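Local coordinates for protein C-domain type II peptide synthetase (Streptomyces globisporus, PDB 4ZNM) that is a free-standing condensation domain of the nonribosomal peptide synthetase family, with a fold related to the CoA-dependent acyltransferases, at residues 254-259 against 451-456; 270-275 against 447-452; 276-281 against 324-329; 424-429 against 439-444. All coordinates share one frame; numbering follows the deposited sequence.

Contact 1: residues 254-259 against 451-456; sequences ADAVVE and NAVARP
Val453 turns CG1 anti to the carbonyl carbon, beside the backbone N (chi1 -67°), which leaves CG2 between the backbone N and the carbonyl carbon, and this rotation aims one methyl group at each of two neighbouring residues of helix 251-264. CG2 approaches the CB of Ala256, with 4.1 Å between Val453 CG2 and Ala256 CB. The other branch turns to Val257, whose CG2 stands 4.2 Å from Val453 CG1. A single forked side chain thus straddles consecutive positions of the facing helix, and the CA atoms of Val257 and Val453 come within 6.3 Å. The roles are unequal: Val453 and Ala256 both leave the backbone toward the opposite segment, whereas the side chain of Val257 leaves its helix alongside the gap and not into it, so that its CG2 branch makes the touch. No hydrogen bond crosses the interface; all of its cohesion is apolar, between small groups at ordinary van der Waals spacing. Val453 and Val257 are buried, while Ala256 sits nearer the solvent.

The contact falls at the very end of helix 435-454. Arg455 is the first residue to leave helical backbone angles, although its N still donates to Asn451 O over 3.0 Å. Immediately beyond, Pro456 shares a backbone hydrogen bond with Arg327 of helix 326-335, and its ring packs on Phe260. Leu253 adds to the apolar surroundings of Val453. The arrangement is a plain apolar helix-helix packing of valine and alanine side chains, joining the last turn of the long C-terminal helix of the condensation domain to helix 251-264.

Contact 2: residues 270-275 against 447-452; sequences MTMFAA and DVLENA
Met272, a selenomethionine in the model, opens the contact by touching Leu449 with its terminal methyl group. Its chain runs out extended at chi2 and then turns at the selenium (chi3 78°), which leaves CE 4.2 Å from Leu449 CD2. One turn further along, Ala275 meets two residues at once. Its CB lies 3.9 Å from Leu449 CD1, and the same methyl group is 4.2 Å from Val448 CG1. Val448 CG1 also rests against the backbone, 3.5 Å from Ala275 O, a van der Waals contact with a helix carbonyl. With so small a residue at this position, the CA atoms of Ala275 and Leu449 approach to 5.4 Å.

Leu449 therefore splits its branches, CD2 to Met272 and CD1 to Ala275, while reaching Val257 of helix 251-264 as well. Around this apolar patch, Met272 O accepts a hydrogen bond from Tyr445 OH, and Glu450 forms a salt bridge with Arg250. The helix segments cross at 118°, with their axes 9.5 Å apart at closest approach. This is steep helix-on-helix packing around a small residue, here uniting helix 268-284 with the C-terminal helix 435-454 inside the condensation domain.

Contact 3: residues 276-281 against 324-329; sequences YQVLLH and ASFREV
Val278 CG2 is the meeting point of the two segments, touching both Phe326 and Val329 with one methyl group. It reaches the phenyl ring at its edge, near the ring plane, where Val278 CG2 is 4.1 Å from Phe326 CD1, and the two side chains cross at about a right angle. The second touch is methyl to methyl, with 4.2 Å between Val278 CG2 and Val329 CG2. Both valines carry CG1 anti to the backbone N (chi1 174° for Val278 and 179° for Val329), an equivalent rotation that leaves the CG2 branches to face each other across the gap. All three residues are buried, and no hydrogen bond spans the interface.

Here the second half of helix 268-284 packs against the first turn of helix 326-335, an all-apolar helix-helix seam within the condensation domain. Phe326 reaches further than this seam: its ring also lies against Thr271 and Ala274, and against Ala452 of helix 435-454. Val329 likewise packs on Ala274.

Behind the apolar residues, polar bonds cap the start of helix 326-335. Ser325 is its N-cap, with OG accepting from Glu328 N at 3.1 Å. Glu328 in turn takes a bond from the backbone ahead of the cap, Ala324 N to Glu328 OE1 at 2.9 Å, the donor lying well above the carboxylate plane. Farther out, Arg327 forms a salt bridge with Asp457 near the end of the chain, and Val329 O receives a hydrogen bond from Thr333 OG1 one turn on.

Contact 4: residues 424-429 against 439-444; sequences GSLGYN and AAFLAD
Leu426 holds its CG anti to the backbone N (chi1 175°), and this extended conformation carries CD2 off the strand to the helix beyond. The same methyl group makes both contacts of the pair of segments: Leu426 CD2 lies 3.9 Å from Leu442 CB and, more loosely, 4.4 Å from Phe441 CD2. Leu442 has nearly the same shape, with chi1 170° and a matching second torsion, yet it meets Leu426 through its CB, because the two leucines slide past one another in opposite directions and their branched ends do not confront. Phe441 offers its ring obliquely to the methyl group.

All three side chains leave the backbone toward the opposite segment, and the CA atoms of Leu426 and Leu442 stand 7.5 Å apart. Next along the strand on the same side, Tyr428 turns its ring elsewhere, and its OH is hydrogen-bonded to Asp435 at the start of helix 435-454 and to Gln245 of the adjoining strand. Trp412, from the other neighbouring strand, extends the apolar layer: it packs on Leu426 and Leu442 and meets the Phe441 ring edge-to-face. Arg283 makes a cation-pi interaction with that same ring.

Ser425 points away from the helix, and its OG is hydrogen-bonded to Arg246. A helix thus lies over one face of a beta-sheet through leucine and aromatic side chains, and with only a short connection between strand 422-429 and helix 435-454 this is the helix-on-sheet packing of the C-terminal of the two chloramphenicol-acetyltransferase-like subdomains of a condensation domain.

Overall arrangement
Helix 435-454 runs through contacts 1, 2 and 4, meeting strand 422-429 first, then helix 268-284, and helix 251-264 at its end; contact 3 instead joins helix 268-284, shared with contact 2, to helix 326-335. All four are apolar and buried, and none has a hydrogen bond across it, but contacts 1 and 4 each include a partly exposed residue. Contact 2 buries the most surface, and contact 4, the sole one on a sheet, lies nearest the chain's centre. Contacts 3 and 4 each add a phenylalanine ring, whereas contacts 1 and 2 are purely aliphatic. Contacts 2 and 3 have centres about 8 Å apart and are bridged by Phe326; contacts 1 and 4 do not touch.

Contact 1: residues 254-259 against 451-456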
loop_
_atom_site.group_PDB
_atom_site.type_symbol
_atom_site.label_atom_id
_atom_site.label_comp_id
_atom_site.label_asym_id
_atom_site.label_seq_id
_atom_site.Cartn_x
_atom_site.Cartn_y
_atom_site.Cartn_z
ATOM N N ALA A 254 7.132 13.353 15.334
ATOM C CA ALA A 254 7.658 12.025 15.017
ATOM C C ALA A 254 8.455 11.491 16.221
ATOM O O ALA A 254 8.272 10.370 16.666
ATOM C CB ALA A 254 8.553 12.082 13.777
ATOM N N ASP A 255 9.341 12.318 16.734
ATOM C CA ASP A 255 10.179 11.916 17.852
ATOM C C ASP A 255 9.318 11.589 19.080
ATOM O O ASP A 255 9.594 10.613 19.779
ATOM C CB ASP A 255 11.203 13.005 18.160
ATOM C CG ASP A 255 12.328 13.058 17.133
ATOM O OD1 ASP A 255 12.207 12.424 16.058
ATOM O OD2 ASP A 255 13.335 13.743 17.401
ATOM N N ALA A 256 8.259 12.367 19.317
ATOM C CA ALA A 256 7.369 12.104 20.449
ATOM C C ALA A 256 6.630 10.776 20.273
ATOM O O ALA A 256 6.421 10.038 21.236
ATOM C CB ALA A 256 6.373 13.235 20.626
ATOM N N VAL A 257 6.239 10.465 19.049
ATOM C CA VAL A 257 5.523 9.217 18.773
ATOM C C VAL A 257 6.447 8.037 19.035
ATOM O O VAL A 257 6.073 7.091 19.714
ATOM C CB VAL A 257 4.994 9.172 17.335
ATOM C CG1 VAL A 257 4.560 7.782 16.960
ATOM C CG2 VAL A 257 3.827 10.135 17.162
ATOM N N VAL A 258 7.664 8.103 18.492
ATOM C CA VAL A 258 8.657 7.036 18.674
ATOM C C VAL A 258 9.006 6.795 20.140
ATOM O O VAL A 258 9.115 5.653 20.573
ATOM C CB VAL A 258 9.948 7.354 17.880
ATOM C CG1 VAL A 258 11.086 6.413 18.281
ATOM C CG2 VAL A 258 9.686 7.269 16.383
ATOM N N GLU A 259 9.229 7.877 20.882
ATOM C CA GLU A 259 9.574 7.802 22.304
ATOM C C GLU A 259 8.408 7.244 23.134
ATOM O O GLU A 259 8.610 6.406 24.016
ATOM C CB GLU A 259 9.976 9.182 22.827
ATOM C CG GLU A 259 11.407 9.587 22.452
ATOM C CD GLU A 259 11.657 11.090 22.527
ATOM O OE1 GLU A 259 10.914 11.789 23.248
ATOM O OE2 GLU A 259 12.599 11.572 21.860
ATOM N N ASN A 451 -1.869 15.625 20.482
ATOM C CA ASN A 451 -2.373 15.790 21.835
ATOM C C ASN A 451 -2.325 14.480 22.614
ATOM O O ASN A 451 -2.073 14.464 23.809
ATOM C CB ASN A 451 -3.786 16.343 21.780
ATOM C CG ASN A 451 -3.793 17.815 21.478
ATOM O OD1 ASN A 451 -2.953 18.557 21.992
ATOM N ND2 ASN A 451 -4.723 18.253 20.641
ATOM N N ALA A 452 -2.514 13.380 21.913
ATOM C CA ALA A 452 -2.488 12.076 22.558
ATOM C C ALA A 452 -1.109 11.739 23.129
ATOM O O ALA A 452 -1.023 11.293 24.266
ATOM C CB ALA A 452 -2.925 11.001 21.577
ATOM N N VAL A 453 -0.040 11.937 22.352
ATOM C CA VAL A 453 1.292 11.529 22.799
ATOM C C VAL A 453 1.888 12.585 23.726
ATOM O O VAL A 453 2.740 12.272 24.545
ATOM C CB VAL A 453 2.245 11.257 21.620
ATOM C CG1 VAL A 453 1.793 10.047 20.842
ATOM C CG2 VAL A 453 2.355 12.470 20.753
ATOM N N ALA A 454 1.418 13.823 23.623
ATOM C CA ALA A 454 1.808 14.858 24.587
ATOM C C ALA A 454 1.206 14.601 25.975
ATOM O O ALA A 454 1.874 14.816 26.981
ATOM C CB ALA A 454 1.396 16.234 24.083
ATOM N N ARG A 455 -0.050 14.153 26.043
ATOM C CA ARG A 455 -0.669 13.892 27.342
ATOM C C ARG A 455 -1.360 12.533 27.378
ATOM O O ARG A 455 -2.576 12.448 27.526
ATOM C CB ARG A 455 -1.658 15.007 27.682
ATOM C CG ARG A 455 -0.999 16.331 28.067
ATOM C CD ARG A 455 -1.950 17.529 27.930
ATOM N NE ARG A 455 -2.432 17.699 26.558
ATOM C CZ ARG A 455 -1.754 18.308 25.585
ATOM N NH1 ARG A 455 -0.547 18.823 25.813
ATOM N NH2 ARG A 455 -2.285 18.402 24.371
ATOM N N PRO A 456 -0.570 11.461 27.268
ATOM C CA PRO A 456 -1.097 10.102 27.079
ATOM C C PRO A 456 -1.835 9.536 28.288
ATOM O O PRO A 456 -2.566 8.554 28.140
ATOM C CB PRO A 456 0.166 9.284 26.788
ATOM C CG PRO A 456 1.279 10.042 27.498
ATOM C CD PRO A 456 0.904 11.488 27.288
#

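Contact 2: residues 270-275 against 447-452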
loop_
_atom_site.group_PDB
_atom_site.type_symbol
_atom_site.label_atom_id
_atom_site.label_comp_id
_atom_site.label_asym_id
_atom_site.label_seq_id
_atom_site.Cartn_x
_atom_site.Cartn_y
_atom_site.Cartn_z
HETATM N N MSE A 270 0.977 1.042 16.070
HETATM C CA MSE A 270 -0.115 0.830 17.014
HETATM C C MSE A 270 -0.543 2.147 17.611
HETATM O O MSE A 270 -1.724 2.372 17.794
HETATM C CB MSE A 270 0.276 -0.106 18.133
HETATM C CG MSE A 270 0.377 -1.542 17.754
HETATM SE SE MSE A 270 1.197 -2.578 19.196
HETATM C CE MSE A 270 1.259 -4.215 18.127
ATOM N N THR A 271 0.424 2.995 17.967
ATOM C CA THR A 271 0.128 4.352 18.456
ATOM C C THR A 271 -0.672 5.182 17.441
ATOM O O THR A 271 -1.674 5.817 17.787
ATOM C CB THR A 271 1.420 5.108 18.808
ATOM O OG1 THR A 271 2.188 4.331 19.743
ATOM C CG2 THR A 271 1.101 6.469 19.431
HETATM N N MSE A 272 -0.229 5.206 16.188
HETATM C CA MSE A 272 -0.923 5.993 15.178
HETATM C C MSE A 272 -2.326 5.404 14.866
HETATM O O MSE A 272 -3.300 6.149 14.670
HETATM C CB MSE A 272 -0.046 6.103 13.920
HETATM C CG MSE A 272 1.251 7.032 14.175
HETATM SE SE MSE A 272 2.202 7.124 12.561
HETATM C CE MSE A 272 1.073 8.423 11.647
ATOM N N PHE A 273 -2.441 4.084 14.914
ATOM C CA PHE A 273 -3.739 3.434 14.750
ATOM C C PHE A 273 -4.650 3.782 15.919
ATOM O O PHE A 273 -5.798 4.172 15.711
ATOM C CB PHE A 273 -3.596 1.898 14.624
ATOM C CG PHE A 273 -4.898 1.199 14.290
ATOM C CD1 PHE A 273 -5.371 1.175 12.994
ATOM C CD2 PHE A 273 -5.634 0.571 15.254
ATOM C CE1 PHE A 273 -6.560 0.539 12.679
ATOM C CE2 PHE A 273 -6.828 -0.064 14.945
ATOM C CZ PHE A 273 -7.286 -0.076 13.661
ATOM N N ALA A 274 -4.145 3.658 17.147
ATOM C CA ALA A 274 -4.902 4.107 18.335
ATOM C C ALA A 274 -5.434 5.516 18.185
ATOM O O ALA A 274 -6.590 5.787 18.526
ATOM C CB ALA A 274 -4.037 4.033 19.591
ATOM N N ALA A 275 -4.578 6.439 17.731
ATOM C CA ALA A 275 -5.006 7.823 17.546
ATOM C C ALA A 275 -6.141 7.896 16.514
ATOM O O ALA A 275 -7.035 8.745 16.616
ATOM C CB ALA A 275 -3.855 8.700 17.113
ATOM N N ASP A 447 -3.889 16.572 14.736
ATOM C CA ASP A 447 -4.119 17.242 16.018
ATOM C C ASP A 447 -4.411 16.211 17.131
ATOM O O ASP A 447 -3.880 16.319 18.236
ATOM C CB ASP A 447 -5.282 18.252 15.902
ATOM C CG ASP A 447 -5.521 19.024 17.192
ATOM O OD1 ASP A 447 -4.696 19.913 17.501
ATOM O OD2 ASP A 447 -6.533 18.737 17.882
ATOM N N VAL A 448 -5.248 15.214 16.844
ATOM C CA VAL A 448 -5.540 14.165 17.836
ATOM C C VAL A 448 -4.230 13.482 18.244
ATOM O O VAL A 448 -3.931 13.322 19.442
ATOM C CB VAL A 448 -6.550 13.144 17.289
ATOM C CG1 VAL A 448 -6.515 11.842 18.082
ATOM C CG2 VAL A 448 -7.942 13.726 17.321
ATOM N N LEU A 449 -3.440 13.108 17.236
ATOM C CA LEU A 449 -2.179 12.392 17.468
ATOM C C LEU A 449 -1.232 13.228 18.319
ATOM O O LEU A 449 -0.624 12.725 19.258
ATOM C CB LEU A 449 -1.508 12.025 16.134
ATOM C CG LEU A 449 -0.144 11.371 16.191
ATOM C CD1 LEU A 449 -0.241 10.035 16.901
ATOM C CD2 LEU A 449 0.410 11.183 14.786
ATOM N N GLU A 450 -1.104 14.512 18.015
ATOM C CA GLU A 450 -0.191 15.360 18.785
ATOM C C GLU A 450 -0.581 15.434 20.250
ATOM O O GLU A 450 0.266 15.330 21.159
ATOM C CB GLU A 450 -0.158 16.761 18.205
ATOM C CG GLU A 450 0.871 17.672 18.854
ATOM C CD GLU A 450 0.979 19.009 18.141
ATOM O OE1 GLU A 450 0.979 19.015 16.889
ATOM O OE2 GLU A 450 1.052 20.051 18.828
ATOM N N ASN A 451 -1.869 15.625 20.482
ATOM C CA ASN A 451 -2.373 15.790 21.835
ATOM C C ASN A 451 -2.325 14.480 22.614
ATOM O O ASN A 451 -2.073 14.464 23.809
ATOM C CB ASN A 451 -3.786 16.343 21.780
ATOM C CG ASN A 451 -3.793 17.815 21.478
ATOM O OD1 ASN A 451 -2.953 18.557 21.992
ATOM N ND2 ASN A 451 -4.723 18.253 20.641
ATOM N N ALA A 452 -2.514 13.380 21.913
ATOM C CA ALA A 452 -2.488 12.076 22.558
ATOM C C ALA A 452 -1.109 11.739 23.129
ATOM O O ALA A 452 -1.023 11.293 24.266
ATOM C CB ALA A 452 -2.925 11.001 21.577
#

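Contact 3: residues 276-281 against 324-329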
loop_
_atom_site.group_PDB
_atom_site.type_symbol
_atom_site.label_atom_id
_atom_site.label_comp_id
_atom_site.label_asym_id
_atom_site.label_seq_id
_atom_site.Cartn_x
_atom_site.Cartn_y
_atom_site.Cartn_z
ATOM N N TYR A 276 -6.094 7.035 15.507
ATOM C CA TYR A 276 -7.174 7.009 14.491
ATOM C C TYR A 276 -8.493 6.583 15.136
ATOM O O TYR A 276 -9.568 7.127 14.845
ATOM C CB TYR A 276 -6.817 6.072 13.340
ATOM C CG TYR A 276 -7.769 6.164 12.182
ATOM C CD1 TYR A 276 -8.044 7.386 11.603
ATOM C CD2 TYR A 276 -8.393 5.035 11.670
ATOM C CE1 TYR A 276 -8.904 7.495 10.554
ATOM C CE2 TYR A 276 -9.255 5.135 10.587
ATOM C CZ TYR A 276 -9.486 6.375 10.031
ATOM O OH TYR A 276 -10.332 6.541 8.967
ATOM N N GLN A 277 -8.406 5.617 16.032
ATOM C CA GLN A 277 -9.595 5.153 16.730
ATOM C C GLN A 277 -10.175 6.256 17.579
ATOM O O GLN A 277 -11.411 6.453 17.621
ATOM C CB GLN A 277 -9.275 3.935 17.580
ATOM C CG GLN A 277 -8.881 2.763 16.739
ATOM C CD GLN A 277 -8.752 1.494 17.525
ATOM O OE1 GLN A 277 -9.708 0.733 17.661
ATOM N NE2 GLN A 277 -7.567 1.246 18.033
ATOM N N VAL A 278 -9.297 6.988 18.255
ATOM C CA VAL A 278 -9.733 8.124 19.056
ATOM C C VAL A 278 -10.435 9.132 18.147
ATOM O O VAL A 278 -11.490 9.663 18.490
ATOM C CB VAL A 278 -8.564 8.768 19.831
ATOM C CG1 VAL A 278 -8.991 10.031 20.542
ATOM C CG2 VAL A 278 -8.054 7.816 20.885
ATOM N N LEU A 279 -9.850 9.398 16.991
ATOM C CA LEU A 279 -10.447 10.330 16.040
ATOM C C LEU A 279 -11.836 9.859 15.600
ATOM O O LEU A 279 -12.758 10.644 15.580
ATOM C CB LEU A 279 -9.578 10.483 14.800
ATOM C CG LEU A 279 -10.134 11.366 13.668
ATOM C CD1 LEU A 279 -10.203 12.828 14.089
ATOM C CD2 LEU A 279 -9.290 11.213 12.446
ATOM N N LEU A 280 -11.977 8.587 15.242
ATOM C CA LEU A 280 -13.278 8.073 14.825
ATOM C C LEU A 280 -14.309 8.070 15.949
ATOM O O LEU A 280 -15.498 8.299 15.713
ATOM C CB LEU A 280 -13.141 6.668 14.273
ATOM C CG LEU A 280 -12.320 6.554 12.985
ATOM C CD1 LEU A 280 -12.211 5.117 12.539
ATOM C CD2 LEU A 280 -12.867 7.394 11.871
ATOM N N HIS A 281 -13.870 7.799 17.174
ATOM C CA HIS A 281 -14.768 7.943 18.297
ATOM C C HIS A 281 -15.268 9.370 18.402
ATOM O O HIS A 281 -16.470 9.611 18.591
ATOM C CB HIS A 281 -14.105 7.562 19.617
ATOM C CG HIS A 281 -14.860 8.059 20.799
ATOM N ND1 HIS A 281 -16.043 7.490 21.209
ATOM C CD2 HIS A 281 -14.648 9.118 21.611
ATOM C CE1 HIS A 281 -16.503 8.152 22.254
ATOM N NE2 HIS A 281 -15.678 9.149 22.512
ATOM N N ALA A 324 -9.627 5.209 30.157
ATOM C CA ALA A 324 -9.371 6.374 30.994
ATOM C C ALA A 324 -8.299 7.265 30.379
ATOM O O ALA A 324 -8.102 8.389 30.800
ATOM C CB ALA A 324 -8.962 5.933 32.401
ATOM N N SER A 325 -7.606 6.776 29.367
ATOM C CA SER A 325 -6.496 7.544 28.823
ATOM C C SER A 325 -6.168 7.078 27.433
ATOM O O SER A 325 -6.540 5.985 27.030
ATOM C CB SER A 325 -5.262 7.381 29.702
ATOM O OG SER A 325 -4.850 6.022 29.653
ATOM N N PHE A 326 -5.431 7.894 26.702
ATOM C CA PHE A 326 -4.911 7.445 25.435
ATOM C C PHE A 326 -4.062 6.189 25.644
ATOM O O PHE A 326 -4.118 5.249 24.858
ATOM C CB PHE A 326 -4.094 8.544 24.787
ATOM C CG PHE A 326 -3.464 8.123 23.503
ATOM C CD1 PHE A 326 -4.249 7.919 22.388
ATOM C CD2 PHE A 326 -2.113 7.914 23.405
ATOM C CE1 PHE A 326 -3.706 7.522 21.208
ATOM C CE2 PHE A 326 -1.562 7.517 22.203
ATOM C CZ PHE A 326 -2.376 7.318 21.110
ATOM N N ARG A 327 -3.263 6.168 26.710
ATOM C CA ARG A 327 -2.392 5.018 26.926
ATOM C C ARG A 327 -3.185 3.723 26.952
ATOM O O ARG A 327 -2.745 2.699 26.410
ATOM C CB ARG A 327 -1.588 5.164 28.222
ATOM C CG ARG A 327 -0.598 4.015 28.445
ATOM C CD ARG A 327 0.185 4.175 29.714
ATOM N NE ARG A 327 0.893 5.453 29.760
ATOM C CZ ARG A 327 2.017 5.707 29.094
ATOM N NH1 ARG A 327 2.566 4.777 28.317
ATOM N NH2 ARG A 327 2.579 6.899 29.206
ATOM N N GLU A 328 -4.362 3.753 27.560
ATOM C CA GLU A 328 -5.196 2.552 27.605
ATOM C C GLU A 328 -5.735 2.199 26.210
ATOM O O GLU A 328 -5.869 1.025 25.878
ATOM C CB GLU A 328 -6.353 2.731 28.602
ATOM C CG GLU A 328 -5.903 2.627 30.028
ATOM C CD GLU A 328 -7.017 2.853 31.064
ATOM O OE1 GLU A 328 -8.222 2.762 30.725
ATOM O OE2 GLU A 328 -6.662 3.129 32.236
ATOM N N VAL A 329 -6.029 3.193 25.377
ATOM C CA VAL A 329 -6.443 2.889 23.996
ATOM C C VAL A 329 -5.320 2.120 23.276
ATOM O O VAL A 329 -5.569 1.116 22.588
ATOM C CB VAL A 329 -6.815 4.154 23.200
ATOM C CG1 VAL A 329 -7.221 3.782 21.780
ATOM C CG2 VAL A 329 -8.000 4.878 23.842
#

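Contact 4: residues 424-429 against 439-444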
loop_
_atom_site.group_PDB
_atom_site.type_symbol
_atom_site.label_atom_id
_atom_site.label_comp_id
_atom_site.label_asym_id
_atom_site.label_seq_id
_atom_site.Cartn_x
_atom_site.Cartn_y
_atom_site.Cartn_z
ATOM N N GLY A 424 2.973 10.069 5.033
ATOM C CA GLY A 424 1.643 9.513 4.883
ATOM C C GLY A 424 0.903 9.976 3.647
ATOM O O GLY A 424 1.217 11.021 3.062
ATOM N N SER A 425 -0.109 9.189 3.292
ATOM C CA SER A 425 -1.069 9.517 2.252
ATOM C C SER A 425 -2.480 9.194 2.706
ATOM O O SER A 425 -2.721 8.190 3.401
ATOM C CB SER A 425 -0.764 8.744 0.981
ATOM O OG SER A 425 0.378 9.292 0.335
ATOM N N LEU A 426 -3.388 10.089 2.350
ATOM C CA LEU A 426 -4.798 9.910 2.569
ATOM C C LEU A 426 -5.445 9.938 1.203
ATOM O O LEU A 426 -5.400 10.967 0.511
ATOM C CB LEU A 426 -5.370 11.012 3.452
ATOM C CG LEU A 426 -6.890 10.977 3.654
ATOM C CD1 LEU A 426 -7.418 9.639 4.184
ATOM C CD2 LEU A 426 -7.261 12.102 4.607
ATOM N N GLY A 427 -5.998 8.795 0.802
ATOM C CA GLY A 427 -6.614 8.678 -0.504
ATOM C C GLY A 427 -8.117 8.486 -0.360
ATOM O O GLY A 427 -8.597 7.843 0.583
ATOM N N TYR A 428 -8.861 9.002 -1.332
ATOM C CA TYR A 428 -10.303 8.932 -1.280
ATOM C C TYR A 428 -10.830 9.045 -2.706
ATOM O O TYR A 428 -10.141 9.535 -3.613
ATOM C CB TYR A 428 -10.856 10.048 -0.412
ATOM C CG TYR A 428 -10.307 11.377 -0.819
ATOM C CD1 TYR A 428 -9.057 11.772 -0.380
ATOM C CD2 TYR A 428 -11.014 12.244 -1.643
ATOM C CE1 TYR A 428 -8.506 13.014 -0.768
ATOM C CE2 TYR A 428 -10.475 13.494 -2.023
ATOM C CZ TYR A 428 -9.213 13.870 -1.564
ATOM O OH TYR A 428 -8.619 15.092 -1.919
ATOM N N ASN A 429 -12.055 8.587 -2.889
ATOM C CA ASN A 429 -12.695 8.621 -4.202
ATOM C C ASN A 429 -13.384 9.972 -4.385
ATOM O O ASN A 429 -14.239 10.357 -3.585
ATOM C CB ASN A 429 -13.712 7.514 -4.364
ATOM C CG ASN A 429 -13.147 6.103 -4.163
ATOM O OD1 ASN A 429 -13.841 5.225 -3.649
ATOM N ND2 ASN A 429 -11.938 5.870 -4.613
ATOM N N ALA A 439 -9.279 17.114 3.717
ATOM C CA ALA A 439 -8.288 18.017 4.274
ATOM C C ALA A 439 -8.539 18.256 5.767
ATOM O O ALA A 439 -7.593 18.260 6.575
ATOM C CB ALA A 439 -8.303 19.343 3.512
ATOM N N ALA A 440 -9.805 18.449 6.132
ATOM C CA ALA A 440 -10.180 18.656 7.539
ATOM C C ALA A 440 -9.994 17.371 8.339
ATOM O O ALA A 440 -9.543 17.387 9.474
ATOM C CB ALA A 440 -11.637 19.156 7.655
ATOM N N PHE A 441 -10.316 16.248 7.719
ATOM C CA PHE A 441 -10.186 14.948 8.353
ATOM C C PHE A 441 -8.712 14.715 8.723
ATOM O O PHE A 441 -8.404 14.330 9.829
ATOM C CB PHE A 441 -10.710 13.900 7.383
ATOM C CG PHE A 441 -10.930 12.533 7.954
ATOM C CD1 PHE A 441 -11.294 12.334 9.269
ATOM C CD2 PHE A 441 -10.819 11.428 7.119
ATOM C CE1 PHE A 441 -11.525 11.039 9.749
ATOM C CE2 PHE A 441 -11.049 10.140 7.587
ATOM C CZ PHE A 441 -11.389 9.941 8.909
ATOM N N LEU A 442 -7.811 14.964 7.772
ATOM C CA LEU A 442 -6.381 14.800 7.981
ATOM C C LEU A 442 -5.861 15.741 9.059
ATOM O O LEU A 442 -5.069 15.349 9.914
ATOM C CB LEU A 442 -5.642 15.035 6.645
ATOM C CG LEU A 442 -4.131 15.130 6.699
ATOM C CD1 LEU A 442 -3.562 13.872 7.301
ATOM C CD2 LEU A 442 -3.649 15.326 5.281
ATOM N N ALA A 443 -6.313 16.989 9.031
ATOM C CA ALA A 443 -5.837 17.954 10.015
ATOM C C ALA A 443 -6.331 17.590 11.419
ATOM O O ALA A 443 -5.611 17.791 12.392
ATOM C CB ALA A 443 -6.265 19.348 9.643
ATOM N N ASP A 444 -7.548 17.053 11.516
ATOM C CA ASP A 444 -8.095 16.570 12.789
ATOM C C ASP A 444 -7.281 15.395 13.331
ATOM O O ASP A 444 -7.048 15.274 14.542
ATOM C CB ASP A 444 -9.553 16.126 12.634
ATOM C CG ASP A 444 -10.514 17.284 12.370
ATOM O OD1 ASP A 444 -10.152 18.466 12.567
ATOM O OD2 ASP A 444 -11.655 16.994 11.952
#